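Local coordinates for putative type VI secretion protein (Escherichia coli, PDB 4PS2), which probably builds, together with TssC, the contractile sheath of the type VI secretion machine, this chain being its C-terminal helical part, at residues P60-Q64 against T65-E69. Sequence-based numbering, arbitrary orientation.
Sequences PALSQ and TLRDE. With ZN (zinc ion), chain B.
Ser63 O receives Arg67 N and Gln64 O receives Asp68 N as helix 64-71 begins, the first i to i+4 bonds of the helix. Ser63 also caps its N-terminus: the side-chain OG accepts the amide of Leu66 at 3.0 Å from N. OG reaches that amide because it sits between the backbone N and the carbonyl carbon of its own residue (chi1 73°), which also brings it to 3.4 Å from Leu66 CB. One step along, Gln64 bends at chi2 and lays its amide across the side chains of Arg67 and Asp68, three and four residues on. Its OE1 takes Arg67 NH1 at 3.1 Å, the donor standing above the carbonyl plane, and the amide and guanidinium planes are turned 36° apart. On the other branch NE2 gives a hydrogen bond at 3.1 Å to Asp68 OD1, which lies near the amide plane, while NE2 stands above the carboxylate plane. Arg67 runs extended from CG to NE back toward the end of helix 46-57 and the loop after it, where the backbone O of Leu57 takes NE and that of Asp59 takes NH2. Two waters extend this grip, joining NH2 to Pro60 O and NH1 to Leu62 O. On the side facing helix 16-40, Leu62 CD2 meets Leu66 CD2 at 4.0 Å, and both leucines pack on that helix. Farther on, Glu69 OE2 binds the zinc ion at 2.0 Å. A leucine in place of Arg67 would probably leave the carbonyls of Leu57 and Asp59 without their donor and set the Gln64 amide freer to turn. The guanidinium thus ties helix 46-57 and its loop to the first turn of helix 64-71, and the Gln64 amide, linking cation to anion, probably steadies both.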
# COMPACT_ATOMS: atom_id res chain seq x y z
N PRO A 60 10.67 -4.85 0.71
CA PRO A 60 10.90 -6.30 0.72
C PRO A 60 10.13 -7.08 1.79
O PRO A 60 10.06 -8.30 1.72
CB PRO A 60 12.42 -6.43 0.86
CG PRO A 60 12.88 -5.13 1.40
CD PRO A 60 11.88 -4.08 1.07
N ALA A 61 9.54 -6.38 2.77
CA ALA A 61 8.78 -7.00 3.85
C ALA A 61 7.35 -7.35 3.39
O ALA A 61 6.65 -8.08 4.09
CB ALA A 61 8.74 -6.08 5.05
N LEU A 62 6.93 -6.87 2.18
CA LEU A 62 5.59 -7.16 1.65
C LEU A 62 5.51 -8.54 1.07
O LEU A 62 6.49 -9.04 0.52
CB LEU A 62 5.20 -6.17 0.55
CG LEU A 62 5.20 -4.68 0.93
CD1 LEU A 62 4.75 -3.84 -0.24
CD2 LEU A 62 4.35 -4.42 2.17
N SER A 63 4.31 -9.15 1.12
CA SER A 63 4.13 -10.44 0.47
C SER A 63 3.84 -10.15 -1.02
O SER A 63 3.36 -9.07 -1.36
CB SER A 63 2.99 -11.23 1.12
OG SER A 63 1.72 -10.69 0.80
N GLN A 64 4.15 -11.10 -1.92
CA GLN A 64 3.86 -10.91 -3.34
C GLN A 64 2.33 -10.94 -3.55
O GLN A 64 1.81 -10.25 -4.43
CB GLN A 64 4.60 -11.94 -4.22
CG GLN A 64 4.43 -11.73 -5.74
CD GLN A 64 4.88 -10.36 -6.22
OE1 GLN A 64 5.98 -9.88 -5.89
NE2 GLN A 64 4.06 -9.72 -7.03
N THR A 65 1.61 -11.68 -2.68
CA THR A 65 0.14 -11.76 -2.73
C THR A 65 -0.42 -10.36 -2.49
O THR A 65 -1.27 -9.92 -3.26
CB THR A 65 -0.39 -12.82 -1.74
OG1 THR A 65 0.23 -14.07 -2.05
CG2 THR A 65 -1.91 -12.99 -1.80
N LEU A 66 0.08 -9.64 -1.46
CA LEU A 66 -0.36 -8.27 -1.22
C LEU A 66 -0.00 -7.33 -2.39
O LEU A 66 -0.83 -6.52 -2.78
CB LEU A 66 0.17 -7.70 0.09
CG LEU A 66 -0.32 -6.27 0.38
CD1 LEU A 66 -1.68 -6.28 1.04
CD2 LEU A 66 0.66 -5.51 1.19
N ARG A 67 1.23 -7.43 -2.94
CA ARG A 67 1.65 -6.59 -4.07
C ARG A 67 0.67 -6.72 -5.24
O ARG A 67 0.29 -5.70 -5.80
CB ARG A 67 3.07 -6.91 -4.56
CG ARG A 67 4.16 -6.49 -3.64
CD ARG A 67 5.53 -6.72 -4.29
NE ARG A 67 6.59 -6.56 -3.29
CZ ARG A 67 7.28 -7.56 -2.76
NH1 ARG A 67 7.11 -8.81 -3.18
NH2 ARG A 67 8.19 -7.32 -1.82
N ASP A 68 0.24 -7.97 -5.56
CA ASP A 68 -0.72 -8.32 -6.61
C ASP A 68 -2.09 -7.67 -6.40
O ASP A 68 -2.64 -7.12 -7.35
CB ASP A 68 -0.85 -9.85 -6.74
CG ASP A 68 0.39 -10.53 -7.30
OD1 ASP A 68 1.16 -9.85 -8.03
OD2 ASP A 68 0.59 -11.73 -7.02
N GLU A 69 -2.62 -7.71 -5.17
CA GLU A 69 -3.89 -7.08 -4.77
C GLU A 69 -3.77 -5.56 -4.89
O GLU A 69 -4.73 -4.90 -5.29
CB GLU A 69 -4.23 -7.45 -3.32
CG GLU A 69 -4.58 -8.92 -3.15
CD GLU A 69 -4.88 -9.33 -1.72
OE1 GLU A 69 -4.71 -8.49 -0.80
OE2 GLU A 69 -5.29 -10.49 -1.51
ZN ZN B . -6.33 -10.73 0.24
O HOH W 1 10.04 -9.66 -0.46
O HOH W 2 7.67 -10.80 -1.41